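Local coordinates for protein halogenase PltM (Pseudomonas fluorescens, PDB 6BZN) that halogenates phenolic substrates as a flavin-dependent enzyme of unusually broad substrate and halide range, working with FAD, at residues Gly109-His115 / Ser247-Phe253; Trp114-Asn118 / Lys301-Ile305; Asp82-Ile86 / Ile150-His154. One frame throughout, in Å; residues are numbered along the deposited sequence.

Interaction 1: residues Gly109-His115 / Ser247-Phe253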
loop_
_atom_site.group_PDB
_atom_site.type_symbol
_atom_site.label_atom_id
_atom_site.label_comp_id
_atom_site.label_asym_id
_atom_site.label_seq_id
_atom_site.Cartn_x
_atom_site.Cartn_y
_atom_site.Cartn_z
ATOM N N GLY A 109 13.310 2.661 -6.663
ATOM C CA GLY A 109 13.418 1.796 -5.501
ATOM C C GLY A 109 12.973 2.493 -4.228
ATOM O O GLY A 109 12.548 3.649 -4.256
ATOM N N PHE A 110 13.044 1.756 -3.129
ATOM C CA PHE A 110 12.860 2.298 -1.779
ATOM C C PHE A 110 14.247 2.593 -1.220
ATOM O O PHE A 110 15.144 1.765 -1.343
ATOM C CB PHE A 110 12.163 1.286 -0.854
ATOM C CG PHE A 110 10.644 1.162 -1.024
ATOM C CD1 PHE A 110 9.888 2.030 -1.816
ATOM C CD2 PHE A 110 9.960 0.186 -0.305
ATOM C CE1 PHE A 110 8.497 1.895 -1.904
ATOM C CE2 PHE A 110 8.572 0.037 -0.410
ATOM C CZ PHE A 110 7.840 0.899 -1.202
ATOM N N SER A 111 14.432 3.762 -0.617
ATOM C CA SER A 111 15.676 4.088 0.058
ATOM C C SER A 111 15.382 4.447 1.510
ATOM O O SER A 111 14.303 4.971 1.837
ATOM C CB SER A 111 16.405 5.233 -0.640
ATOM O OG SER A 111 15.626 6.409 -0.638
ATOM N N PHE A 112 16.348 4.142 2.371
ATOM C CA PHE A 112 16.209 4.332 3.807
ATOM C C PHE A 112 17.461 5.004 4.329
ATOM O O PHE A 112 18.548 4.494 4.092
ATOM C CB PHE A 112 16.002 2.987 4.514
ATOM C CG PHE A 112 14.797 2.229 4.023
ATOM C CD1 PHE A 112 14.882 1.410 2.905
ATOM C CD2 PHE A 112 13.566 2.374 4.645
ATOM C CE1 PHE A 112 13.768 0.733 2.437
ATOM C CE2 PHE A 112 12.446 1.705 4.177
ATOM C CZ PHE A 112 12.544 0.874 3.081
ATOM N N ALA A 113 17.315 6.144 5.007
ATOM C CA ALA A 113 18.428 6.845 5.638
ATOM C C ALA A 113 18.122 6.979 7.117
ATOM O O ALA A 113 17.036 7.441 7.491
ATOM C CB ALA A 113 18.611 8.214 5.015
ATOM N N TRP A 114 19.063 6.546 7.960
ATOM C CA TRP A 114 18.849 6.453 9.404
ATOM C C TRP A 114 19.474 7.653 10.113
ATOM O O TRP A 114 20.509 8.193 9.673
ATOM C CB TRP A 114 19.427 5.133 9.934
ATOM C CG TRP A 114 19.266 4.899 11.412
ATOM C CD1 TRP A 114 18.205 4.312 12.052
ATOM C CD2 TRP A 114 20.196 5.249 12.429
ATOM N NE1 TRP A 114 18.422 4.278 13.403
ATOM C CE2 TRP A 114 19.643 4.836 13.664
ATOM C CE3 TRP A 114 21.458 5.856 12.420
ATOM C CZ2 TRP A 114 20.307 5.016 14.879
ATOM C CZ3 TRP A 114 22.123 6.039 13.633
ATOM C CH2 TRP A 114 21.542 5.625 14.845
ATOM N N HIS A 115 18.841 8.071 11.196
ATOM C CA HIS A 115 19.253 9.245 11.981
ATOM C C HIS A 115 19.067 8.985 13.444
ATOM O O HIS A 115 18.315 8.090 13.831
ATOM C CB HIS A 115 18.414 10.453 11.629
ATOM C CG HIS A 115 18.316 10.684 10.168
ATOM N ND1 HIS A 115 19.220 11.454 9.477
ATOM C CD2 HIS A 115 17.460 10.185 9.251
ATOM C CE1 HIS A 115 18.904 11.452 8.197
ATOM N NE2 HIS A 115 17.848 10.679 8.036
ATOM N N SER A 247 13.519 7.976 -5.836
ATOM C CA SER A 247 13.154 6.852 -4.998
ATOM C C SER A 247 12.104 7.294 -3.990
ATOM O O SER A 247 11.917 8.490 -3.751
ATOM C CB SER A 247 14.385 6.334 -4.247
ATOM O OG SER A 247 14.674 7.124 -3.104
ATOM N N THR A 248 11.430 6.327 -3.398
ATOM C CA THR A 248 10.650 6.575 -2.196
ATOM C C THR A 248 11.622 6.578 -1.022
ATOM O O THR A 248 12.106 5.533 -0.611
ATOM C CB THR A 248 9.619 5.475 -1.991
ATOM O OG1 THR A 248 8.886 5.299 -3.214
ATOM C CG2 THR A 248 8.674 5.789 -0.831
ATOM N N LEU A 249 11.887 7.762 -0.493
ATOM C CA LEU A 249 12.900 7.954 0.524
ATOM C C LEU A 249 12.247 7.931 1.897
ATOM O O LEU A 249 11.272 8.663 2.138
ATOM C CB LEU A 249 13.627 9.269 0.265
ATOM C CG LEU A 249 14.512 9.886 1.336
ATOM C CD1 LEU A 249 15.589 8.918 1.793
ATOM C CD2 LEU A 249 15.118 11.165 0.770
ATOM N N HIS A 250 12.796 7.089 2.773
ATOM C CA HIS A 250 12.327 6.902 4.135
ATOM C C HIS A 250 13.438 7.362 5.068
ATOM O O HIS A 250 14.503 6.735 5.110
ATOM C CB HIS A 250 12.078 5.412 4.407
ATOM C CG HIS A 250 11.119 4.751 3.464
ATOM N ND1 HIS A 250 11.423 4.489 2.147
ATOM C CD2 HIS A 250 9.885 4.230 3.672
ATOM C CE1 HIS A 250 10.400 3.875 1.572
ATOM N NE2 HIS A 250 9.453 3.710 2.476
ATOM N N HIS A 251 13.215 8.455 5.792
ATOM C CA HIS A 251 14.128 8.879 6.846
ATOM C C HIS A 251 13.631 8.237 8.119
ATOM O O HIS A 251 12.506 8.517 8.543
ATOM C CB HIS A 251 14.105 10.386 6.998
ATOM C CG HIS A 251 14.785 11.100 5.887
ATOM N ND1 HIS A 251 16.132 10.977 5.643
ATOM C CD2 HIS A 251 14.311 11.958 4.958
ATOM C CE1 HIS A 251 16.463 11.724 4.609
ATOM N NE2 HIS A 251 15.375 12.334 4.186
ATOM N N ILE A 252 14.441 7.358 8.704
ATOM C CA ILE A 252 14.005 6.541 9.831
ATOM C C ILE A 252 14.806 6.913 11.076
ATOM O O ILE A 252 15.974 7.334 10.992
ATOM C CB ILE A 252 14.077 5.027 9.514
ATOM C CG1 ILE A 252 15.504 4.598 9.114
ATOM C CG2 ILE A 252 13.116 4.697 8.379
ATOM C CD1 ILE A 252 15.731 3.097 9.060
ATOM N N PHE A 253 14.163 6.789 12.230
ATOM C CA PHE A 253 14.780 7.124 13.502
ATOM C C PHE A 253 13.996 6.390 14.571
ATOM O O PHE A 253 12.955 5.808 14.284
ATOM C CB PHE A 253 14.784 8.647 13.711
ATOM C CG PHE A 253 13.514 9.310 13.276
ATOM C CD1 PHE A 253 12.441 9.395 14.146
ATOM C CD2 PHE A 253 13.378 9.820 11.987
ATOM C CE1 PHE A 253 11.255 9.992 13.749
ATOM C CE2 PHE A 253 12.195 10.396 11.576
ATOM C CZ PHE A 253 11.132 10.476 12.458
#

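Interaction 2: residues Trp114-Asn118 / Lys301-Ile305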
loop_
_atom_site.group_PDB
_atom_site.type_symbol
_atom_site.label_atom_id
_atom_site.label_comp_id
_atom_site.label_asym_id
_atom_site.label_seq_id
_atom_site.Cartn_x
_atom_site.Cartn_y
_atom_site.Cartn_z
ATOM N N TRP A 114 19.063 6.546 7.960
ATOM C CA TRP A 114 18.849 6.453 9.404
ATOM C C TRP A 114 19.474 7.653 10.113
ATOM O O TRP A 114 20.509 8.193 9.673
ATOM C CB TRP A 114 19.427 5.133 9.934
ATOM C CG TRP A 114 19.266 4.899 11.412
ATOM C CD1 TRP A 114 18.205 4.312 12.052
ATOM C CD2 TRP A 114 20.196 5.249 12.429
ATOM N NE1 TRP A 114 18.422 4.278 13.403
ATOM C CE2 TRP A 114 19.643 4.836 13.664
ATOM C CE3 TRP A 114 21.458 5.856 12.420
ATOM C CZ2 TRP A 114 20.307 5.016 14.879
ATOM C CZ3 TRP A 114 22.123 6.039 13.633
ATOM C CH2 TRP A 114 21.542 5.625 14.845
ATOM N N HIS A 115 18.841 8.071 11.196
ATOM C CA HIS A 115 19.253 9.245 11.981
ATOM C C HIS A 115 19.067 8.985 13.444
ATOM O O HIS A 115 18.315 8.090 13.831
ATOM C CB HIS A 115 18.414 10.453 11.629
ATOM C CG HIS A 115 18.316 10.684 10.168
ATOM N ND1 HIS A 115 19.220 11.454 9.477
ATOM C CD2 HIS A 115 17.460 10.185 9.251
ATOM C CE1 HIS A 115 18.904 11.452 8.197
ATOM N NE2 HIS A 115 17.848 10.679 8.036
ATOM N N GLN A 116 19.733 9.781 14.264
ATOM C CA GLN A 116 19.510 9.740 15.688
ATOM C C GLN A 116 19.657 11.116 16.275
ATOM O O GLN A 116 20.427 11.941 15.775
ATOM C CB GLN A 116 20.447 8.744 16.382
ATOM C CG GLN A 116 21.884 9.196 16.563
ATOM C CD GLN A 116 22.644 8.336 17.560
ATOM O OE1 GLN A 116 23.718 7.874 17.256
ATOM N NE2 GLN A 116 22.063 8.099 18.738
ATOM N N GLU A 117 18.906 11.339 17.339
ATOM C CA GLU A 117 18.892 12.603 18.026
ATOM C C GLU A 117 20.273 12.835 18.650
ATOM O O GLU A 117 20.944 11.883 19.083
ATOM C CB GLU A 117 17.807 12.559 19.088
ATOM C CG GLU A 117 17.555 13.865 19.798
ATOM C CD GLU A 117 16.252 13.871 20.575
ATOM O OE1 GLU A 117 15.609 12.798 20.703
ATOM O OE2 GLU A 117 15.858 14.964 21.038
ATOM N N ASN A 118 20.705 14.095 18.646
ATOM C CA ASN A 118 21.953 14.513 19.290
ATOM C C ASN A 118 23.234 13.954 18.680
ATOM O O ASN A 118 24.268 13.885 19.343
ATOM C CB ASN A 118 21.873 14.226 20.790
ATOM C CG ASN A 118 20.735 14.970 21.450
ATOM O OD1 ASN A 118 20.457 16.110 21.094
ATOM N ND2 ASN A 118 20.075 14.342 22.400
ATOM N N LYS A 301 15.133 18.203 15.918
ATOM C CA LYS A 301 15.639 16.908 16.392
ATOM C C LYS A 301 16.591 16.260 15.373
ATOM O O LYS A 301 17.605 15.676 15.750
ATOM C CB LYS A 301 14.447 15.978 16.661
ATOM C CG LYS A 301 14.521 15.020 17.835
ATOM C CD LYS A 301 13.101 14.541 18.186
ATOM C CE LYS A 301 13.054 13.603 19.386
ATOM N NZ LYS A 301 11.677 13.269 19.868
ATOM N N TYR A 302 16.252 16.370 14.087
ATOM C CA TYR A 302 16.960 15.712 12.982
ATOM C C TYR A 302 17.316 16.720 11.887
ATOM O O TYR A 302 16.703 16.721 10.816
ATOM C CB TYR A 302 16.088 14.584 12.405
ATOM C CG TYR A 302 15.689 13.570 13.440
ATOM C CD1 TYR A 302 16.647 12.723 14.003
ATOM C CD2 TYR A 302 14.372 13.473 13.897
ATOM C CE1 TYR A 302 16.305 11.802 14.976
ATOM C CE2 TYR A 302 14.020 12.541 14.867
ATOM C CZ TYR A 302 14.995 11.719 15.415
ATOM O OH TYR A 302 14.679 10.795 16.380
ATOM N N PRO A 303 18.324 17.584 12.140
ATOM C CA PRO A 303 18.690 18.633 11.175
ATOM C C PRO A 303 19.024 18.136 9.778
ATOM O O PRO A 303 18.822 18.876 8.817
ATOM C CB PRO A 303 19.926 19.305 11.784
ATOM C CG PRO A 303 20.182 18.661 13.090
ATOM C CD PRO A 303 19.140 17.620 13.368
ATOM N N ALA A 304 19.540 16.913 9.659
ATOM C CA ALA A 304 19.767 16.316 8.342
ATOM C C ALA A 304 18.474 16.285 7.528
ATOM O O ALA A 304 18.458 16.706 6.381
ATOM C CB ALA A 304 20.333 14.914 8.454
ATOM N N ILE A 305 17.395 15.813 8.141
ATOM C CA ILE A 305 16.080 15.797 7.485
ATOM C C ILE A 305 15.676 17.234 7.095
ATOM O O ILE A 305 15.165 17.475 5.985
ATOM C CB ILE A 305 15.011 15.122 8.389
ATOM C CG1 ILE A 305 15.389 13.657 8.682
ATOM C CG2 ILE A 305 13.646 15.173 7.721
ATOM C CD1 ILE A 305 14.476 12.963 9.680
HETATM O O HOH W 1 16.771 9.326 17.829
HETATM O O HOH W 2 19.223 16.320 17.704
#

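Interaction 3: residues Asp82-Ile86 / Ile150-His154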
loop_
_atom_site.group_PDB
_atom_site.type_symbol
_atom_site.label_atom_id
_atom_site.label_comp_id
_atom_site.label_asym_id
_atom_site.label_seq_id
_atom_site.Cartn_x
_atom_site.Cartn_y
_atom_site.Cartn_z
ATOM N N ASP A 82 -9.459 -7.778 -19.564
ATOM C CA ASP A 82 -9.306 -7.146 -20.886
ATOM C C ASP A 82 -9.656 -5.648 -20.852
ATOM O O ASP A 82 -10.464 -5.171 -21.641
ATOM C CB ASP A 82 -10.131 -7.895 -21.964
ATOM C CG ASP A 82 -9.961 -7.294 -23.381
ATOM O OD1 ASP A 82 -8.819 -6.920 -23.747
ATOM O OD2 ASP A 82 -10.983 -7.175 -24.124
ATOM N N ILE A 83 -9.058 -4.922 -19.909
ATOM C CA ILE A 83 -9.146 -3.480 -19.889
ATOM C C ILE A 83 -7.732 -2.934 -19.958
ATOM O O ILE A 83 -7.088 -2.751 -18.922
ATOM C CB ILE A 83 -9.883 -2.949 -18.632
ATOM C CG1 ILE A 83 -11.241 -3.634 -18.492
ATOM C CG2 ILE A 83 -10.054 -1.449 -18.761
ATOM C CD1 ILE A 83 -12.099 -3.182 -17.322
ATOM N N PRO A 84 -7.228 -2.661 -21.175
ATOM C CA PRO A 84 -5.858 -2.144 -21.308
ATOM C C PRO A 84 -5.477 -0.922 -20.463
ATOM O O PRO A 84 -4.331 -0.836 -20.009
ATOM C CB PRO A 84 -5.773 -1.760 -22.794
ATOM C CG PRO A 84 -6.737 -2.644 -23.468
ATOM C CD PRO A 84 -7.817 -2.996 -22.487
ATOM N N GLU A 85 -6.399 0.030 -20.273
ATOM C CA GLU A 85 -6.071 1.274 -19.564
ATOM C C GLU A 85 -5.677 1.052 -18.119
ATOM O O GLU A 85 -4.972 1.872 -17.559
ATOM C CB GLU A 85 -7.211 2.325 -19.629
ATOM C CG GLU A 85 -7.312 3.038 -20.974
ATOM C CD GLU A 85 -8.186 4.295 -20.947
ATOM O OE1 GLU A 85 -9.137 4.366 -20.135
ATOM O OE2 GLU A 85 -7.909 5.218 -21.767
ATOM N N ILE A 86 -6.127 -0.043 -17.516
ATOM C CA ILE A 86 -5.717 -0.362 -16.155
ATOM C C ILE A 86 -4.190 -0.586 -16.100
ATOM O O ILE A 86 -3.536 -0.113 -15.168
ATOM C CB ILE A 86 -6.513 -1.556 -15.578
ATOM C CG1 ILE A 86 -7.980 -1.175 -15.410
ATOM C CG2 ILE A 86 -5.957 -1.977 -14.222
ATOM C CD1 ILE A 86 -8.865 -2.310 -14.952
ATOM N N ILE A 150 -12.287 5.258 -16.389
ATOM C CA ILE A 150 -12.303 3.879 -16.917
ATOM C C ILE A 150 -13.661 3.227 -16.636
ATOM O O ILE A 150 -14.290 2.669 -17.537
ATOM C CB ILE A 150 -11.201 2.967 -16.326
ATOM C CG1 ILE A 150 -9.809 3.553 -16.602
ATOM C CG2 ILE A 150 -11.318 1.567 -16.935
ATOM C CD1 ILE A 150 -8.650 2.768 -16.025
ATOM N N ALA A 151 -14.093 3.289 -15.378
ATOM C CA ALA A 151 -15.361 2.678 -14.970
ATOM C C ALA A 151 -16.554 3.247 -15.732
ATOM O O ALA A 151 -17.417 2.495 -16.210
ATOM C CB ALA A 151 -15.576 2.859 -13.489
ATOM N N LEU A 152 -16.598 4.573 -15.835
ATOM C CA LEU A 152 -17.709 5.255 -16.516
ATOM C C LEU A 152 -17.803 4.860 -17.991
ATOM O O LEU A 152 -18.896 4.661 -18.533
ATOM C CB LEU A 152 -17.544 6.778 -16.405
ATOM C CG LEU A 152 -17.735 7.341 -15.000
ATOM C CD1 LEU A 152 -17.269 8.793 -14.898
ATOM C CD2 LEU A 152 -19.193 7.235 -14.598
ATOM N N LYS A 153 -16.647 4.758 -18.635
ATOM C CA LYS A 153 -16.596 4.393 -20.057
ATOM C C LYS A 153 -17.024 2.946 -20.305
ATOM O O LYS A 153 -17.426 2.597 -21.418
ATOM C CB LYS A 153 -15.202 4.649 -20.625
ATOM C CG LYS A 153 -14.870 6.133 -20.738
ATOM C CD LYS A 153 -13.525 6.393 -21.402
ATOM C CE LYS A 153 -12.366 5.843 -20.596
ATOM N NZ LYS A 153 -11.092 6.045 -21.325
ATOM N N HIS A 154 -16.917 2.106 -19.279
ATOM C CA HIS A 154 -17.401 0.729 -19.348
ATOM C C HIS A 154 -18.834 0.543 -18.877
ATOM O O HIS A 154 -19.312 -0.582 -18.838
ATOM C CB HIS A 154 -16.461 -0.196 -18.592
ATOM C CG HIS A 154 -15.197 -0.461 -19.326
ATOM N ND1 HIS A 154 -14.090 0.344 -19.205
ATOM C CD2 HIS A 154 -14.880 -1.410 -20.237
ATOM C CE1 HIS A 154 -13.133 -0.111 -19.992
ATOM N NE2 HIS A 154 -13.585 -1.179 -20.624
HETATM O O HOH W 3 -12.198 -3.005 -22.453
#

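Interaction 1: residues Gly109-His115 / Ser247-Phe253
The mixed beta-sheet of this flavin-dependent halogenase contains one parallel pair, strands 109-114 and 248-253, and F110, F112 and H250 form an aromatic cluster on one of its faces. The backbones follow the usual parallel ladder: S111 and A113 each bond forward and back to the strand 248-253, as in S111 N to T248 O at 2.9 Å. H250 adds a side-chain bond to that ladder. Its CG stands anti to the carbonyl carbon (chi1 -56°), which folds the imidazole back beside its own N, and H250 ND1 donates to S111 O at 2.9 Å, close to the plane of the imidazole. H250 N reaches S111 O at 2.8 Å from the opposite side of the carbonyl plane. Two donors of one residue thus grip this oxygen, and the ND1 bond, with the stack on F112, holds the ring's rotation. F112 lies against one imidazole face in an offset stack, centroids 4.3 Å apart and planes at 23°, while the CE1 edge points over the face of F110 in a T-shaped pair. Were the imidazole of H250 replaced by the methyl of an alanine, S111 O would probably keep just the backbone donor of this strand, and a gap would be likely to open between F110 and F112. On the opposite face, S111 OG donates to S247 OG at 2.7 Å, and S247 OG also bonds L244 O. Further along, H115 NE2 and H251 ND1 share a hydrogen bond of 3.0 Å, the rings turned obliquely. S121 holds the other nitrogen of H115, and H308 that of H251. The aromatic face lies near the flavin site, with F110 beside S351 and T248 beside A65, both FAD-binding residues; such a sheet bordering the cofactor is characteristic of the flavin-dependent halogenase and monooxygenase fold.

Interaction 2: residues Trp114-Asn118 / Lys301-Ile305
H115 lays one face of its imidazole over I305, whose CG1 sits 4.1 Å from the ring centroid and 16° off the normal, a CH-pi contact. With CG anti to the carbonyl carbon (chi1 -49°), the ring is carried over the start of helix 303-306, where the methyl of A304 also meets it, CB lying 3.8 Å from CE1 of H115. Both ring nitrogens being already bonded beyond this contact, ND1 to S121, what the helix supplies is apolar cover. The CB of H115 rests against the Y302 ring, 3.7 Å from CD1. Y302 occupies the N-cap position of that short helix and is also the residue at which the preceding helix 291-301 gives up its helical backbone angles. The contact therefore joins the junction between two helices to the loop that leaves strand 109-114, at the C-terminal ends of the paired strands 109-114 and 248-253 and away from the flavin site. The backbone of Q116 lies at the edge of the phenol ring, and F253 of the neighbouring strand stacks on the same ring. Water completes the join in two places. One molecule accepts from E117 N at 3.0 Å and is hydrogen-bonded to Y302 OH at 2.9 Å, lying near the plane of the phenol ring; a second accepts from N118 N and donates to K301 O at 2.6 Å. Farther out, the extended side chains of E117 and K301 run obliquely across each other, carboxylate against methylenes, with E117 CD 3.4 Å from K301 CG. Their charged ends stop short of a salt bridge, OE1 of E117 lying 4.0 Å from NZ of K301, and the ammonium group makes a cation-pi contact with Y285 and a long, weak ion pair with E255.

Interaction 3: residues Asp82-Ile86 / Ile150-His154
I150, E85 and I83 carry most of this meeting between the last turn of helix 140-153 and the weakly bonded helix 84-88, a helix-to-helix contact beside helix 33-44, which opens with the FAD-binding residues I33 and A34. I150 projects between the two isoleucines of the other segment: its CG2 touches CG2 of I83 at 3.7 Å, and its CD1 meets CG1 of I86 at about a right angle between the side chains. I86 packs on L74 and L77 of helix 68-81, and I150 on A40, which ties the contact into the surrounding helices. E85 passes over I150, CB 3.9 Å from CD1 of I150, and ends in a salt bridge with K153 on the partly exposed side. NZ of K153 meets OE1 of E85 at 2.8 Å, on the syn side but 27° out of the carboxylate plane; a bend at chi3 (-64°) turns the lysine chain toward it. I83 sets CD1 over the centre of the H154 ring, 4.2 Å from the centroid. That ring is held from both ends: a water joins NE2 to D82 O, while ND1 of H154 donates to I150 O at 2.9 Å, with the oxygen almost in the imidazole plane.

How the interactions relate
Interactions 1 and 2 are neighbours, their centres 13 Å apart, and share W114 and H115: strand 109-114 pairs with 248-253 in the mixed sheet, and the loop that follows it meets the junction of helices 291-301 and 303-306. They touch directly, F253 and H251 against Y302 and I305. Interaction 3 lies on the opposite side of the chain's centre, about 35 Å from interaction 1 and 46 Å from interaction 2, between centres. Along the chain its segments alternate with theirs: 82-86, then 109-118, 150-154, 247-253 and 301-305. The chain thus passes back and forth between the two regions, so neither is built from one continuous run of sequence.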